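Local coordinates for protein thiol-disulfide oxidoreductase (Bacteroides thetaiotaomicron, PDB 3FW2) that is a putative oxidoreductase of the TlpA-like family, this chain being its C-terminal thioredoxin-like domain, at residues 58-61 against 62-66; 85-88 against 89-92; 143-146 against 147-150. All blocks are in the same frame, centred on the assembly; numbering follows the deposited sequence. Where two conformers were deposited one is given.

Interaction 1. Residues 58-61 against 62-66; sequences REIY and KKYKK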
# COMPACT_ATOMS: atom_id res chain seq x y z
N ARG A 58 -1.41 20.86 -2.26
CA ARG A 58 -0.90 21.95 -3.11
C ARG A 58 -1.40 23.30 -2.62
O ARG A 58 -0.68 24.29 -2.72
CB ARG A 58 -1.31 21.78 -4.58
CG ARG A 58 -0.58 20.70 -5.33
CD ARG A 58 -0.89 20.71 -6.83
NE ARG A 58 -0.70 19.37 -7.37
CZ ARG A 58 -1.63 18.43 -7.55
NH1 ARG A 58 -2.93 18.68 -7.33
NH2 ARG A 58 -1.26 17.23 -8.00
N GLU A 59 -2.66 23.34 -2.12
CA GLU A 59 -3.20 24.60 -1.59
C GLU A 59 -2.53 25.04 -0.32
O GLU A 59 -2.26 26.23 -0.13
CB GLU A 59 -4.70 24.52 -1.35
CG GLU A 59 -5.46 24.58 -2.61
CD GLU A 59 -5.69 26.03 -3.07
OE1 GLU A 59 -4.83 26.60 -3.80
OE2 GLU A 59 -6.75 26.58 -2.71
N ILE A 60 -2.24 24.09 0.59
CA ILE A 60 -1.50 24.40 1.79
C ILE A 60 -0.10 24.92 1.48
O ILE A 60 0.34 25.90 2.04
CB ILE A 60 -1.50 23.17 2.75
CG1 ILE A 60 -2.96 22.96 3.23
CG2 ILE A 60 -0.51 23.34 3.89
CD1 ILE A 60 -3.38 21.55 3.58
N TYR A 61 0.59 24.28 0.55
CA TYR A 61 1.97 24.66 0.21
C TYR A 61 1.93 26.05 -0.39
O TYR A 61 2.80 26.89 -0.08
CB TYR A 61 2.55 23.64 -0.78
CG TYR A 61 3.92 24.02 -1.31
CD1 TYR A 61 5.02 23.98 -0.49
CD2 TYR A 61 4.09 24.40 -2.63
CE1 TYR A 61 6.29 24.31 -0.97
CE2 TYR A 61 5.38 24.76 -3.11
CZ TYR A 61 6.46 24.69 -2.25
OH TYR A 61 7.74 25.05 -2.66
N LYS A 62 0.95 26.30 -1.25
CA LYS A 62 0.90 27.60 -1.93
C LYS A 62 0.76 28.71 -0.89
O LYS A 62 1.39 29.77 -1.02
CB LYS A 62 -0.23 27.65 -2.96
CG LYS A 62 -0.31 28.95 -3.73
CD LYS A 62 -0.92 28.76 -5.13
CE LYS A 62 -1.73 29.98 -5.55
NZ LYS A 62 -2.28 29.90 -6.95
N LYS A 63 -0.03 28.46 0.15
CA LYS A 63 -0.29 29.45 1.19
C LYS A 63 0.85 29.54 2.21
O LYS A 63 1.11 30.64 2.72
CB LYS A 63 -1.60 29.09 1.91
CG LYS A 63 -2.05 30.11 2.94
CD LYS A 63 -3.50 29.91 3.37
CE LYS A 63 -3.95 31.15 4.14
NZ LYS A 63 -5.11 30.86 5.04
N TYR A 64 1.54 28.44 2.49
CA TYR A 64 2.48 28.40 3.62
C TYR A 64 3.92 28.10 3.29
O TYR A 64 4.70 27.74 4.19
CB TYR A 64 2.00 27.40 4.68
CG TYR A 64 0.67 27.74 5.29
CD1 TYR A 64 0.56 28.75 6.24
CD2 TYR A 64 -0.49 27.06 4.93
CE1 TYR A 64 -0.67 29.07 6.80
CE2 TYR A 64 -1.73 27.39 5.49
CZ TYR A 64 -1.81 28.38 6.44
OH TYR A 64 -3.01 28.71 7.04
N LYS A 65 4.30 28.25 2.02
CA LYS A 65 5.63 27.85 1.59
C LYS A 65 6.77 28.68 2.20
O LYS A 65 7.91 28.22 2.26
CB LYS A 65 5.76 27.84 0.07
CG LYS A 65 5.36 29.11 -0.64
CD LYS A 65 5.76 29.04 -2.12
CE LYS A 65 4.77 28.22 -2.92
NZ LYS A 65 5.24 27.96 -4.34
N LYS A 66 6.48 29.88 2.66
CA LYS A 66 7.52 30.71 3.20
C LYS A 66 7.13 31.11 4.60
O LYS A 66 7.04 32.28 4.91
CB LYS A 66 7.72 31.91 2.24
CG LYS A 66 8.87 32.80 2.58
CD LYS A 66 9.57 33.38 1.29
CE LYS A 66 8.66 34.29 0.49
NZ LYS A 66 9.39 34.92 -0.71
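Lys65 lies over one face of the Tyr61 ring. Its CB sits 4.0 Å from the centroid of the Tyr61 ring, 21° off the ring normal, a CH-pi contact. The lysine chain bends at chi3 (79°) and returns to the ring, bringing Lys65 NZ to 3.4 Å from Tyr61 CE2. The Tyr64 ring is used differently. Ile60 O lies at its edge, 3.2 Å from Tyr64 CD2, while Lys63 CG rests over one face near the outer atoms of the ring. Tyr64 CD2 also packs on Ile60 CG2 at 3.9 Å. Behind these side chains run ordinary helical bonds, with Tyr64 N to Ile60 O at 2.8 Å. Tyr64 N also makes a weak second bond to Tyr61 O. A serine in place of Tyr61 would probably leave the aliphatic part of Lys65 without its ring surface and set that chain free to turn. The contact lies in the last turns of helix 48-64 and just beyond, in the beta-alpha-beta unit of strands 35-41 and 70-76. Ile60, Tyr61 and Tyr64 reach strand 70-76 through Met72 and Ile70. Ile60 and Tyr64 also pack on helix 136-149, through Leu139, Ile143, Glu144 and Val147.

Interaction 2. Residues 85-88 against 89-92; sequences KDAI and KRDT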
# COMPACT_ATOMS: atom_id res chain seq x y z
N LYS A 85 10.22 10.10 -9.31
CA LYS A 85 10.58 11.41 -9.81
C LYS A 85 9.62 11.91 -10.88
O LYS A 85 9.33 13.12 -10.96
CB LYS A 85 12.01 11.40 -10.40
CG LYS A 85 13.08 11.23 -9.33
CD LYS A 85 14.50 11.22 -9.96
CE LYS A 85 15.56 11.26 -8.86
NZ LYS A 85 16.94 11.52 -9.41
N ASP A 86 9.16 11.02 -11.74
CA ASP A 86 8.24 11.44 -12.81
C ASP A 86 6.95 12.00 -12.19
O ASP A 86 6.40 12.99 -12.70
CB ASP A 86 7.88 10.27 -13.71
CG ASP A 86 9.03 9.86 -14.64
OD1 ASP A 86 10.05 10.58 -14.80
OD2 ASP A 86 8.88 8.78 -15.25
N ALA A 87 6.44 11.32 -11.16
CA ALA A 87 5.22 11.77 -10.45
C ALA A 87 5.42 13.11 -9.78
O ALA A 87 4.53 14.01 -9.82
CB ALA A 87 4.74 10.67 -9.45
N ILE A 88 6.56 13.30 -9.15
CA ILE A 88 6.85 14.60 -8.48
C ILE A 88 6.69 15.74 -9.50
O ILE A 88 6.09 16.78 -9.22
CB ILE A 88 8.25 14.58 -7.86
CG1 ILE A 88 8.30 13.63 -6.66
CG2 ILE A 88 8.67 15.96 -7.41
CD1 ILE A 88 9.69 13.39 -6.18
N LYS A 89 7.23 15.51 -10.69
CA LYS A 89 7.16 16.51 -11.73
C LYS A 89 5.74 16.73 -12.26
O LYS A 89 5.24 17.87 -12.27
CB LYS A 89 8.11 16.11 -12.86
CG LYS A 89 8.20 17.12 -14.00
CD LYS A 89 9.28 16.66 -15.01
CE LYS A 89 9.60 17.75 -16.03
NZ LYS A 89 8.47 17.89 -16.95
N ARG A 90 5.09 15.67 -12.68
CA ARG A 90 3.73 15.71 -13.24
C ARG A 90 2.69 16.26 -12.28
O ARG A 90 1.79 17.05 -12.66
CB ARG A 90 3.37 14.26 -13.58
CG ARG A 90 2.23 14.02 -14.41
CD ARG A 90 2.39 12.63 -15.02
NE ARG A 90 2.30 11.60 -13.99
CZ ARG A 90 3.24 10.69 -13.70
NH1 ARG A 90 4.36 10.58 -14.40
NH2 ARG A 90 3.02 9.84 -12.73
N ASP A 91 2.79 15.80 -11.03
CA ASP A 91 1.85 16.18 -9.98
C ASP A 91 2.21 17.50 -9.25
O ASP A 91 1.54 17.86 -8.26
CB ASP A 91 1.69 15.02 -8.97
CG ASP A 91 1.09 13.74 -9.58
OD1 ASP A 91 0.55 13.74 -10.70
OD2 ASP A 91 1.18 12.67 -8.93
N THR A 92 3.30 18.15 -9.66
CA THR A 92 3.81 19.39 -9.05
C THR A 92 3.89 19.29 -7.50
O THR A 92 3.38 20.15 -6.76
CB THR A 92 3.02 20.63 -9.53
OG1 THR A 92 1.67 20.61 -9.05
CG2 THR A 92 3.00 20.73 -11.07
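Arg90 folds back along the helix, so that its guanidinium lies with one face over the backbone of Asp86 and Ala87. Ala87 CA sits 3.6 Å above the plane, off-centre over the guanidinium, and Asp86 O lies over the same group. The bend at chi3 (67°) turns the end of the arginine back toward the preceding turn. Its two terminal nitrogens meet different residues. Arg90 NH1 approaches Asp86 CB at 3.6 Å, and Arg90 NH2 approaches Ala87 CB at 3.8 Å. The Asp86 carboxylate does not meet the guanidinium. Asp86 OD2 stays 4.9 Å from Arg90 NH1, and Asp86 OD1 is hydrogen-bonded to Gln82 instead.

Asp91 touches Ala87 at two points. Its CB lies 3.1 Å from Ala87 O. Its CG is placed beside its own backbone N (chi1 -63°), which brings Asp91 OD2 to 4.1 Å from Ala87 CB. The small methyl of Ala87 thus has both Arg90 and Asp91 beside it, and it also touches Ser43 in a loop.

Three backbone bonds hold this last part of helix 81-90, which belongs to the beta-alpha-beta unit of strands 70-76 and 96-98. Arg90 N to Asp86 O is nearly straight at 174°, and Asp91 N to Ala87 O is 2.8 Å long. Thr92 then takes a positive phi, and its N bonds to Lys89 O. This is a Schellman motif ending the helix.

The side-chain chemistry is largely packing of a charged group on backbone and methyl surface, though the Asp86 carbonyl over the guanidinium probably attracts its charge. No salt bridge joins Asp86 and Arg90, but their opposite charges probably attract weakly. At the Schellman turn Asp91 O has an outside partner, Arg58, in the conformer given.

Interaction 3. Residues 143-146 against 147-150; sequences IENI and VEEA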
# COMPACT_ATOMS: atom_id res chain seq x y z
N ILE A 143 -3.72 23.79 10.64
CA ILE A 143 -2.54 24.52 10.16
C ILE A 143 -2.69 26.00 10.47
O ILE A 143 -1.76 26.64 11.03
CB ILE A 143 -2.25 24.33 8.67
CG1 ILE A 143 -2.09 22.84 8.31
CG2 ILE A 143 -1.02 25.18 8.22
CD1 ILE A 143 -1.13 22.05 9.15
N GLU A 144 -3.84 26.56 10.18
CA GLU A 144 -4.09 27.95 10.60
C GLU A 144 -3.81 28.16 12.08
O GLU A 144 -3.18 29.18 12.45
CB GLU A 144 -5.52 28.39 10.30
CG GLU A 144 -5.78 28.55 8.86
CD GLU A 144 -7.27 28.78 8.53
OE1 GLU A 144 -8.10 28.86 9.48
OE2 GLU A 144 -7.60 28.83 7.31
N ASN A 145 -4.28 27.26 12.95
CA ASN A 145 -4.02 27.37 14.40
C ASN A 145 -2.55 27.34 14.80
O ASN A 145 -2.09 28.13 15.65
CB ASN A 145 -4.76 26.32 15.20
CG ASN A 145 -6.28 26.54 15.21
OD1 ASN A 145 -6.78 27.60 14.83
ND2 ASN A 145 -7.01 25.52 15.67
N ILE A 146 -1.80 26.45 14.17
CA ILE A 146 -0.36 26.35 14.38
C ILE A 146 0.32 27.64 14.01
O ILE A 146 1.15 28.13 14.78
CB ILE A 146 0.23 25.19 13.57
CG1 ILE A 146 -0.16 23.87 14.22
CG2 ILE A 146 1.78 25.28 13.50
CD1 ILE A 146 0.09 22.67 13.30
N VAL A 147 -0.01 28.18 12.84
CA VAL A 147 0.54 29.46 12.37
C VAL A 147 0.18 30.61 13.33
O VAL A 147 1.02 31.44 13.67
CB VAL A 147 0.08 29.75 10.92
CG1 VAL A 147 0.49 31.14 10.50
CG2 VAL A 147 0.71 28.71 9.98
N GLU A 148 -1.05 30.63 13.82
CA GLU A 148 -1.50 31.65 14.78
C GLU A 148 -0.78 31.52 16.12
O GLU A 148 -0.46 32.53 16.77
CB GLU A 148 -3.00 31.53 14.99
CG GLU A 148 -3.60 32.39 16.12
CD GLU A 148 -5.08 32.07 16.32
OE1 GLU A 148 -5.63 32.28 17.42
OE2 GLU A 148 -5.69 31.60 15.35
N GLU A 149 -0.49 30.29 16.55
CA GLU A 149 0.23 30.06 17.81
C GLU A 149 1.66 30.57 17.77
O GLU A 149 2.26 30.81 18.83
CB GLU A 149 0.26 28.59 18.17
CG GLU A 149 -1.06 28.03 18.65
CD GLU A 149 -1.09 26.49 18.65
OE1 GLU A 149 -0.07 25.85 18.31
OE2 GLU A 149 -2.15 25.93 19.02
N ALA A 150 2.21 30.68 16.56
CA ALA A 150 3.55 31.25 16.35
C ALA A 150 4.55 30.57 17.24
O ALA A 150 4.57 29.33 17.36
CB ALA A 150 3.56 32.78 16.63
OXT ALA A 150 5.38 31.29 17.84
O HOH W 1 3.22 27.40 16.08
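Successive i to i+4 bonds join residues 147-149 back to 143-145, with Val147 N to Ile143 O nearly straight at 174° and 3.0 Å long. This is the final part of helix 136-149, the C-terminal helix of the thioredoxin fold. On its inner side, Ile143 CG2 and Val147 CG2 lie 4.3 Å apart, one turn from each other. Val147 CG2 sits beside its own backbone N and therefore also reaches Ile143 O, at 3.4 Å. These two residues pack on Ile70 of strand 70-76. Ile143 and Ile146 both meet Leu122 of strand 119-123, so the helix is held against the sheet at two of its strands.

The other side carries polar groups. In one of the two conformers of Glu148, its carboxylate plane stands 87° from that of the Asn145 amide, with Glu148 OE2 4.2 Å from Asn145 OD1. The second conformer leaves this approach doubtful. Glu149 instead lays its aliphatic part along the backbone, with Glu149 CG 3.2 Å from Asn145 O.

At the last residue, Ala150 N makes weak bonds to Ile146 O and Val147 O. A water bridges this turn by donating to both Ile146 O, at 2.6 Å, and the carboxylate oxygen Ala150 O, at 2.7 Å.

All three interactions lie at the C-terminal ends of helices in one thioredoxin-like domain. Interaction 1 is the one in the middle. Its centre is about 17 Å from that of interaction 2 and about 14 Å from that of interaction 3. It reaches interaction 2 through Arg58 NE, in the conformer given probably hydrogen-bonded to Asp91 O at 2.8 Å. It meets interaction 3 by packing, with Tyr64 CE1 3.5 Å from Val147 CG2 and Tyr64 CE2 3.6 Å from Ile143 CG2. Interactions 2 and 3 do not touch; their nearest atoms are about 16 Å apart. No catalytic site is identified among the three contacts. A bound acetate, probably from the crystallisation liquor, lies about 6 Å from the side chain of Ile60.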